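PDB 4JPQ: uncharacterized protein from Bacteroides uniformis, which is of unknown function but probably binds carbohydrate through a beta-sandwich module related to the family 9 carbohydrate-binding modules. Local coordinates for residues Tyr103-Asn108 / Leu113-Gly118; Gly79-Val84 / Arg124-Gln129; Leu26-Gly31 / Ser52-His57. All coordinates share one frame; numbering follows the deposited sequence.

Interaction 1: residues Tyr103-Asn108 / Leu113-Gly118; sequences YNFECN and LLIQGG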
loop_
_atom_site.group_PDB
_atom_site.type_symbol
_atom_site.label_atom_id
_atom_site.label_comp_id
_atom_site.label_asym_id
_atom_site.label_seq_id
_atom_site.Cartn_x
_atom_site.Cartn_y
_atom_site.Cartn_z
ATOM N N TYR A 103 5.945 -1.056 -9.277
ATOM C CA TYR A 103 5.969 0.098 -8.400
ATOM C C TYR A 103 5.721 -0.319 -6.962
ATOM O O TYR A 103 5.040 -1.308 -6.717
ATOM C CB TYR A 103 4.859 1.058 -8.794
ATOM C CG TYR A 103 4.996 1.632 -10.173
ATOM C CD1 TYR A 103 4.489 0.961 -11.290
ATOM C CD2 TYR A 103 5.615 2.871 -10.372
ATOM C CE1 TYR A 103 4.595 1.510 -12.568
ATOM C CE2 TYR A 103 5.726 3.429 -11.641
ATOM C CZ TYR A 103 5.215 2.749 -12.736
ATOM O OH TYR A 103 5.319 3.289 -13.994
ATOM N N ASN A 104 6.280 0.436 -6.023
ATOM C CA ASN A 104 6.037 0.219 -4.593
ATOM C C ASN A 104 5.639 1.550 -3.956
ATOM O O ASN A 104 6.370 2.537 -4.069
ATOM C CB ASN A 104 7.233 -0.413 -3.860
ATOM C CG ASN A 104 8.517 0.364 -4.032
ATOM O OD1 ASN A 104 8.904 0.646 -5.145
ATOM N ND2 ASN A 104 9.176 0.719 -2.933
ATOM N N PHE A 105 4.460 1.561 -3.337
ATOM C CA PHE A 105 3.913 2.714 -2.649
ATOM C C PHE A 105 3.967 2.360 -1.176
ATOM O O PHE A 105 3.199 1.512 -0.732
ATOM C CB PHE A 105 2.463 2.964 -3.079
ATOM C CG PHE A 105 2.312 3.299 -4.528
ATOM C CD1 PHE A 105 2.241 2.290 -5.478
ATOM C CD2 PHE A 105 2.205 4.619 -4.944
ATOM C CE1 PHE A 105 2.084 2.594 -6.817
ATOM C CE2 PHE A 105 2.051 4.927 -6.290
ATOM C CZ PHE A 105 1.990 3.918 -7.224
ATOM N N GLU A 106 4.889 2.978 -0.440
ATOM C CA GLU A 106 5.062 2.724 0.989
ATOM C C GLU A 106 4.703 4.017 1.698
ATOM O O GLU A 106 5.237 5.071 1.360
ATOM C CB GLU A 106 6.502 2.297 1.271
ATOM C CG GLU A 106 6.950 1.095 0.438
ATOM C CD GLU A 106 8.343 0.576 0.761
ATOM O OE1 GLU A 106 8.892 0.894 1.825
ATOM O OE2 GLU A 106 8.897 -0.181 -0.063
ATOM N N CYS A 107 3.799 3.935 2.672
ATOM C CA CYS A 107 3.304 5.121 3.383
ATOM C C CYS A 107 3.287 4.896 4.894
ATOM O O CYS A 107 2.713 3.895 5.359
ATOM C CB CYS A 107 1.903 5.420 2.871
ATOM S SG CYS A 107 1.358 7.101 3.177
ATOM N N ASN A 108 3.958 5.761 5.663
ATOM C CA ASN A 108 3.943 5.604 7.136
ATOM C C ASN A 108 2.638 6.130 7.693
ATOM O O ASN A 108 1.906 6.855 6.997
ATOM C CB ASN A 108 5.180 6.184 7.862
ATOM C CG ASN A 108 5.267 7.712 7.861
ATOM O OD1 ASN A 108 4.344 8.428 7.487
ATOM N ND2 ASN A 108 6.410 8.216 8.325
ATOM N N LEU A 113 5.017 9.492 2.297
ATOM C CA LEU A 113 4.989 8.463 1.246
ATOM C C LEU A 113 6.297 8.321 0.481
ATOM O O LEU A 113 6.977 9.308 0.197
ATOM C CB LEU A 113 3.906 8.829 0.239
ATOM C CG LEU A 113 3.681 8.046 -1.065
ATOM C CD1 LEU A 113 3.127 6.659 -0.795
ATOM C CD2 LEU A 113 2.743 8.828 -1.976
ATOM N N LEU A 114 6.590 7.076 0.118
ATOM C CA LEU A 114 7.726 6.693 -0.719
ATOM C C LEU A 114 7.160 5.944 -1.926
ATOM O O LEU A 114 6.283 5.067 -1.760
ATOM C CB LEU A 114 8.662 5.753 0.031
ATOM C CG LEU A 114 9.738 4.989 -0.765
ATOM C CD1 LEU A 114 10.836 5.925 -1.212
ATOM C CD2 LEU A 114 10.321 3.855 0.055
ATOM N N ILE A 115 7.658 6.292 -3.115
ATOM C CA ILE A 115 7.312 5.594 -4.351
ATOM C C ILE A 115 8.587 5.347 -5.143
ATOM O O ILE A 115 9.380 6.266 -5.313
ATOM C CB ILE A 115 6.375 6.376 -5.303
ATOM C CG1 ILE A 115 5.152 6.940 -4.594
ATOM C CG2 ILE A 115 5.903 5.461 -6.443
ATOM C CD1 ILE A 115 4.307 7.849 -5.476
ATOM N N GLN A 116 8.779 4.116 -5.606
ATOM C CA GLN A 116 9.837 3.822 -6.568
ATOM C C GLN A 116 9.200 3.079 -7.733
ATOM O O GLN A 116 8.064 2.576 -7.623
ATOM C CB GLN A 116 10.949 2.977 -5.994
ATOM C CG GLN A 116 11.731 3.539 -4.831
ATOM C CD GLN A 116 12.382 2.411 -4.049
ATOM O OE1 GLN A 116 11.764 1.795 -3.163
ATOM N NE2 GLN A 116 13.611 2.102 -4.399
ATOM N N GLY A 117 9.928 3.036 -8.843
ATOM C CA GLY A 117 9.486 2.362 -10.072
ATOM C C GLY A 117 10.646 1.704 -10.796
ATOM O O GLY A 117 11.770 2.202 -10.744
ATOM N N GLY A 118 10.381 0.574 -11.448
ATOM C CA GLY A 118 11.411 -0.149 -12.227
ATOM C C GLY A 118 11.384 -1.646 -12.037
ATOM O O GLY A 118 10.560 -2.174 -11.280
HETATM O O HOH W 1 12.015 0.147 -0.219
#
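A beta hairpin pairs residues 103-108 with 113-118, and the side chains of Asn104 and Gln116 show how a hydrogen-bonded antiparallel pair can be tied a second time above the sheet. Between their backbones run Asn104 N to Gln116 O (3.2 Å) and the reciprocal Gln116 N to Asn104 O. Asn104 CG sits between its own N and carbonyl carbon (chi1 55°), a torsion that swings the amide over the neighbouring strand. There ND2 donates to Gln116 OE1 at 2.8 Å, nearly straight and in the plane of the Asn104 amide, although the two amide planes are turned 66° apart. Asn104 ND2 also donates to Glu106 OE2 at 3.0 Å, arriving above the carboxylate plane, while Asn104 OD1 accepts from Arg124 NH2; the amide is thus held at both ends. At the next hydrogen-bonded pair, Leu114 CD2 lies against the Glu106 carboxylate. On the other face Ile115 CG2 sits over the Phe105 ring, 4.2 Å from its centroid, and Leu113 CD1 packs on Cys107 CB. This division, a mostly polar network beside Leu114 on one face and a largely apolar layer round Phe105 on the other, fits an antiparallel hairpin of a beta-sandwich.

Interaction 2: residues Gly79-Val84 / Arg124-Gln129; sequences GDNGRV and RPTASQ. With SO4 (sulfate ion), chain D; SO4 (sulfate ion), chain E.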
loop_
_atom_site.group_PDB
_atom_site.type_symbol
_atom_site.label_atom_id
_atom_site.label_comp_id
_atom_site.label_asym_id
_atom_site.label_seq_id
_atom_site.Cartn_x
_atom_site.Cartn_y
_atom_site.Cartn_z
ATOM N N GLY A 79 10.263 13.655 5.499
ATOM C CA GLY A 79 9.684 13.986 4.191
ATOM C C GLY A 79 9.322 12.779 3.360
ATOM O O GLY A 79 9.587 11.639 3.755
ATOM N N ASP A 80 8.681 13.043 2.217
ATOM C CA ASP A 80 8.330 11.995 1.263
ATOM C C ASP A 80 9.624 11.396 0.740
ATOM O O ASP A 80 10.677 12.047 0.751
ATOM C CB ASP A 80 7.464 12.515 0.103
ATOM C CG ASP A 80 6.046 12.890 0.525
ATOM O OD1 ASP A 80 5.610 12.615 1.671
ATOM O OD2 ASP A 80 5.356 13.481 -0.324
ATOM N N ASN A 81 9.535 10.137 0.328
ATOM C CA ASN A 81 10.698 9.339 -0.078
ATOM C C ASN A 81 11.720 9.151 1.050
ATOM O O ASN A 81 12.880 8.849 0.805
ATOM C CB ASN A 81 11.369 9.864 -1.363
ATOM C CG ASN A 81 10.479 9.759 -2.589
ATOM O OD1 ASN A 81 9.555 8.939 -2.653
ATOM N ND2 ASN A 81 10.804 10.555 -3.611
ATOM N N GLY A 82 11.249 9.244 2.290
ATOM C CA GLY A 82 12.073 9.021 3.450
ATOM C C GLY A 82 12.113 7.534 3.763
ATOM O O GLY A 82 11.609 6.703 3.007
ATOM N N ARG A 83 12.632 7.222 4.946
ATOM C CA ARG A 83 12.874 5.855 5.425
ATOM C C ARG A 83 11.621 5.349 6.147
ATOM O O ARG A 83 11.657 4.974 7.314
ATOM C CB ARG A 83 14.163 5.870 6.293
ATOM C CG ARG A 83 15.379 6.449 5.532
ATOM C CD ARG A 83 16.612 6.722 6.383
ATOM N NE ARG A 83 17.020 5.523 7.097
ATOM C CZ ARG A 83 17.660 4.477 6.569
ATOM N NH1 ARG A 83 17.971 4.427 5.280
ATOM N NH2 ARG A 83 17.980 3.445 7.348
ATOM N N VAL A 84 10.517 5.328 5.401
ATOM C CA VAL A 84 9.174 5.035 5.938
ATOM C C VAL A 84 8.965 3.607 6.442
ATOM O O VAL A 84 8.192 3.387 7.367
ATOM C CB VAL A 84 8.038 5.417 4.943
ATOM C CG1 VAL A 84 8.068 6.904 4.632
ATOM C CG2 VAL A 84 8.088 4.606 3.647
ATOM N N ARG A 124 15.932 1.131 -9.052
ATOM C CA ARG A 124 14.546 1.540 -9.225
ATOM C C ARG A 124 14.432 2.959 -8.683
ATOM O O ARG A 124 14.354 3.131 -7.469
ATOM C CB ARG A 124 13.629 0.571 -8.495
ATOM C CG ARG A 124 13.685 -0.833 -9.083
ATOM C CD ARG A 124 12.706 -1.806 -8.458
ATOM N NE ARG A 124 11.338 -1.284 -8.430
ATOM C CZ ARG A 124 10.746 -0.682 -7.393
ATOM N NH1 ARG A 124 11.375 -0.484 -6.217
ATOM N NH2 ARG A 124 9.489 -0.257 -7.540
ATOM N N PRO A 125 14.425 3.987 -9.574
ATOM C CA PRO A 125 14.404 5.344 -9.041
ATOM C C PRO A 125 13.167 5.713 -8.234
ATOM O O PRO A 125 12.099 5.126 -8.377
ATOM C CB PRO A 125 14.521 6.229 -10.291
ATOM C CG PRO A 125 14.040 5.382 -11.390
ATOM C CD PRO A 125 14.555 4.027 -11.042
ATOM N N THR A 126 13.380 6.694 -7.376
ATOM C CA THR A 126 12.372 7.237 -6.508
ATOM C C THR A 126 11.547 8.226 -7.363
ATOM O O THR A 126 12.057 8.791 -8.327
ATOM C CB THR A 126 13.065 7.864 -5.265
ATOM O OG1 THR A 126 12.217 7.728 -4.137
ATOM C CG2 THR A 126 13.523 9.347 -5.473
ATOM N N ALA A 127 10.286 8.428 -7.018
ATOM C CA ALA A 127 9.408 9.340 -7.772
ATOM C C ALA A 127 9.700 10.825 -7.524
ATOM O O ALA A 127 10.234 11.199 -6.473
ATOM C CB ALA A 127 7.953 9.046 -7.451
ATOM N N SER A 128 9.309 11.659 -8.482
ATOM C CA SER A 128 9.464 13.106 -8.362
ATOM C C SER A 128 8.373 13.718 -7.462
ATOM O O SER A 128 7.354 13.082 -7.175
ATOM C CB SER A 128 9.406 13.773 -9.741
ATOM O OG SER A 128 8.142 13.579 -10.359
ATOM N N GLN A 129 8.602 14.964 -7.041
ATOM C CA GLN A 129 7.655 15.751 -6.223
ATOM C C GLN A 129 6.294 15.849 -6.904
ATOM O O GLN A 129 5.267 15.676 -6.239
ATOM C CB GLN A 129 8.183 17.187 -5.941
ATOM C CG GLN A 129 9.367 17.304 -4.978
ATOM C CD GLN A 129 9.097 16.704 -3.596
ATOM O OE1 GLN A 129 7.949 16.621 -3.140
ATOM N NE2 GLN A 129 10.155 16.278 -2.924
HETATM S S SO4 D . 13.812 10.693 6.570
HETATM O O1 SO4 D . 15.157 10.617 5.945
HETATM O O2 SO4 D . 13.891 11.310 7.925
HETATM O O3 SO4 D . 12.873 11.482 5.707
HETATM O O4 SO4 D . 13.346 9.298 6.740
HETATM S S SO4 E . 12.352 16.026 -8.104
HETATM O O1 SO4 E . 13.225 15.821 -6.919
HETATM O O2 SO4 E . 12.511 17.408 -8.632
HETATM O O3 SO4 E . 12.675 14.980 -9.126
HETATM O O4 SO4 E . 10.940 15.929 -7.693
#
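Two irregular loops meet where a type II beta turn, Gly79 to Gly82, presents the side chain of Asn81 to the extended run 124-128, and the contact illustrates how one amide can join loops distant in sequence. Asn81 ND2 donates to Ala127 O at 3.0 Å, with an N-H...O angle of 144°; the acceptor lies in the plane of the Asn81 amide, and the donor in turn lies in the carbonyl plane of Ala127. CG of Asn81 stands anti to its carbonyl carbon (chi1 -65°), which directs the amide at the opposing backbone. Thr126 approaches from the opposite direction and lays OG1 3.1 Å from Asn81 CG. This is packing against the amide, since neither OD1 nor ND2 meets the hydroxyl at a suitable angle, and the methyl CG2 of Thr126 lies 3.5 Å from Asn81 ND2. The other end of the amide is engaged as well, OD1 accepting from Ile115 N. A leucine here would probably leave both Ile115 N and Ala127 O without their side-chain partner and weaken the tie between the loops. Two sulfates, probably from the crystallisation liquor, sit beside the loops on backbone N-H groups: one takes a nearly straight bond from Arg83 N to O4 (2.8 Å), the other one from Gln129 N to its own O4 (2.6 Å). Ser128 is the N-cap of helix 129-134, which Gln129 opens and whose Leu132 touches the side chains of Asp80 and Asn81. Strand 113-118 lies against both loops: Leu113 pairs through its backbone with Asn81, Ile115 with Ala127 and Gly117 with Pro125, so its edge is bordered by the turn and the extended run.

Interaction 3: residues Leu26-Gly31 / Ser52-His57; sequences LLDGNG and SFRIAH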
loop_
_atom_site.group_PDB
_atom_site.type_symbol
_atom_site.label_atom_id
_atom_site.label_comp_id
_atom_site.label_asym_id
_atom_site.label_seq_id
_atom_site.Cartn_x
_atom_site.Cartn_y
_atom_site.Cartn_z
ATOM N N LEU A 26 -17.077 6.803 1.065
ATOM C CA LEU A 26 -17.347 6.398 -0.318
ATOM C C LEU A 26 -17.384 4.881 -0.454
ATOM O O LEU A 26 -18.301 4.330 -1.070
ATOM C CB LEU A 26 -16.277 6.961 -1.258
ATOM C CG LEU A 26 -16.443 6.740 -2.754
ATOM C CD1 LEU A 26 -17.724 7.382 -3.242
ATOM C CD2 LEU A 26 -15.262 7.320 -3.501
ATOM N N LEU A 27 -16.396 4.226 0.150
ATOM C CA LEU A 27 -16.271 2.778 0.094
ATOM C C LEU A 27 -17.370 2.058 0.868
ATOM O O LEU A 27 -17.887 1.038 0.379
ATOM C CB LEU A 27 -14.874 2.345 0.521
ATOM C CG LEU A 27 -13.738 2.869 -0.389
ATOM C CD1 LEU A 27 -12.406 2.465 0.199
ATOM C CD2 LEU A 27 -13.817 2.370 -1.825
ATOM N N ASP A 28 -17.742 2.582 2.043
ATOM C CA ASP A 28 -18.871 2.012 2.817
ATOM C C ASP A 28 -20.188 2.185 2.045
ATOM O O ASP A 28 -21.067 1.316 2.117
ATOM C CB ASP A 28 -18.996 2.639 4.214
ATOM C CG ASP A 28 -17.882 2.225 5.165
ATOM O OD1 ASP A 28 -17.093 1.304 4.861
ATOM O OD2 ASP A 28 -17.788 2.837 6.249
ATOM N N GLY A 29 -20.299 3.300 1.313
ATOM C CA GLY A 29 -21.454 3.607 0.471
ATOM C C GLY A 29 -21.646 2.642 -0.675
ATOM O O GLY A 29 -22.789 2.384 -1.078
ATOM N N ASN A 30 -20.535 2.117 -1.200
ATOM C CA ASN A 30 -20.554 1.111 -2.282
ATOM C C ASN A 30 -20.392 -0.355 -1.816
ATOM O O ASN A 30 -20.344 -1.261 -2.648
ATOM C CB ASN A 30 -19.540 1.473 -3.384
ATOM C CG ASN A 30 -19.897 2.763 -4.102
ATOM O OD1 ASN A 30 -20.526 2.748 -5.179
ATOM N ND2 ASN A 30 -19.582 3.894 -3.476
ATOM N N GLY A 31 -20.379 -0.582 -0.502
ATOM C CA GLY A 31 -20.270 -1.922 0.074
ATOM C C GLY A 31 -18.988 -2.651 -0.278
ATOM O O GLY A 31 -19.027 -3.839 -0.549
ATOM N N SER A 52 -6.235 -5.097 8.115
ATOM C CA SER A 52 -7.107 -5.383 6.986
ATOM C C SER A 52 -7.033 -4.214 5.998
ATOM O O SER A 52 -6.597 -3.107 6.350
ATOM C CB SER A 52 -8.543 -5.653 7.439
ATOM O OG SER A 52 -9.148 -4.495 7.971
ATOM N N PHE A 53 -7.428 -4.483 4.758
ATOM C CA PHE A 53 -7.437 -3.472 3.714
ATOM C C PHE A 53 -8.581 -3.690 2.723
ATOM O O PHE A 53 -9.244 -4.710 2.768
ATOM C CB PHE A 53 -6.101 -3.475 2.968
ATOM C CG PHE A 53 -5.933 -4.637 2.024
ATOM C CD1 PHE A 53 -5.615 -5.896 2.504
ATOM C CD2 PHE A 53 -6.097 -4.465 0.647
ATOM C CE1 PHE A 53 -5.463 -6.974 1.636
ATOM C CE2 PHE A 53 -5.944 -5.531 -0.227
ATOM C CZ PHE A 53 -5.627 -6.790 0.268
ATOM N N ARG A 54 -8.796 -2.715 1.844
ATOM C CA ARG A 54 -9.773 -2.846 0.768
ATOM C C ARG A 54 -9.419 -1.916 -0.366
ATOM O O ARG A 54 -8.766 -0.895 -0.168
ATOM C CB ARG A 54 -11.203 -2.623 1.220
ATOM C CG ARG A 54 -11.461 -1.269 1.829
ATOM C CD ARG A 54 -12.914 -1.131 2.199
ATOM N NE ARG A 54 -13.156 0.134 2.878
ATOM C CZ ARG A 54 -14.337 0.530 3.362
ATOM N NH1 ARG A 54 -15.448 -0.201 3.215
ATOM N NH2 ARG A 54 -14.428 1.708 3.974
ATOM N N ILE A 55 -9.879 -2.294 -1.548
ATOM C CA ILE A 55 -9.506 -1.630 -2.762
ATOM C C ILE A 55 -10.663 -1.521 -3.762
ATOM O O ILE A 55 -11.501 -2.416 -3.866
ATOM C CB ILE A 55 -8.264 -2.353 -3.360
ATOM C CG1 ILE A 55 -7.678 -1.555 -4.543
ATOM C CG2 ILE A 55 -8.576 -3.817 -3.726
ATOM C CD1 ILE A 55 -6.389 -2.113 -5.079
ATOM N N ALA A 56 -10.670 -0.417 -4.501
ATOM C CA ALA A 56 -11.661 -0.147 -5.553
ATOM C C ALA A 56 -11.060 0.825 -6.556
ATOM O O ALA A 56 -9.903 1.226 -6.386
ATOM C CB ALA A 56 -12.907 0.435 -4.946
ATOM N N HIS A 57 -11.813 1.194 -7.591
ATOM C CA HIS A 57 -11.310 2.153 -8.576
ATOM C C HIS A 57 -12.375 3.024 -9.195
ATOM O O HIS A 57 -13.535 2.637 -9.274
ATOM C CB HIS A 57 -10.506 1.444 -9.682
ATOM C CG HIS A 57 -11.338 0.658 -10.651
ATOM N ND1 HIS A 57 -11.545 1.064 -11.953
ATOM C CD2 HIS A 57 -12.002 -0.515 -10.515
ATOM C CE1 HIS A 57 -12.290 0.171 -12.578
ATOM N NE2 HIS A 57 -12.586 -0.795 -11.726
#
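Leu27, on the last turn of helix 23-29, lies against Arg54 of strand 50-57 where the short helix packs on a sheet of the beta-sandwich, an example of an arginine used through its flat face and its edge at once. In the tight part the aliphatic side chain of Leu27 covers the flat head group of Arg54. Leu27 CB sits 3.4 Å above the guanidinium plane, over its centre, and CD1 follows the chain back to Arg54 NE at 3.6 Å. The two side chains run antiparallel alongside one another, and Leu27 CD2 reaches on to Ala56 CB at 3.8 Å. Arg54 CG lies between its backbone N and carbonyl carbon (chi1 59°), and from there the chain runs extended to NE, carrying the head group up beside the helix. The looser side is polar and faces solvent, where the exposed Asp28 meets the guanidinium edge across a smaller shared surface. Inward, Arg54 NE donates to His65 ND1, and NH1 also reaches Ile32 O, in the residue that follows Gly31, the C-prime residue of the Schellman motif ending the helix. These further bonds probably fix the rotation of the head group for its salt bridge. In that bridge the carboxylate and guanidinium planes are 56° apart, and both NH1 and NH2 of Arg54 converge on the single atom Asp28 OD1, each at 2.8 Å.

Interactions 1 and 2 form one continuous patch, their centres 7 Å apart, and the hairpin falls within the stretch of chain that the two loops of interaction 2 bracket. Two short joins link them, Asn104 OD1 to Arg124 NH2 (2.6 Å) and Leu113 O to Asn81 N (2.7 Å), both probable hydrogen bonds. A bound 3-cyclohexyl-1-propylsulfonic acid, probably from the crystallisation liquor, lies about 5 Å from the side chain of Glu106; such molecules often mark pockets, but a sugar site here remains unproven. Interaction 3 stands apart on the opposite side of the chain's centre, about 21 Å from interaction 1 and 27 Å from interaction 2, centre to centre.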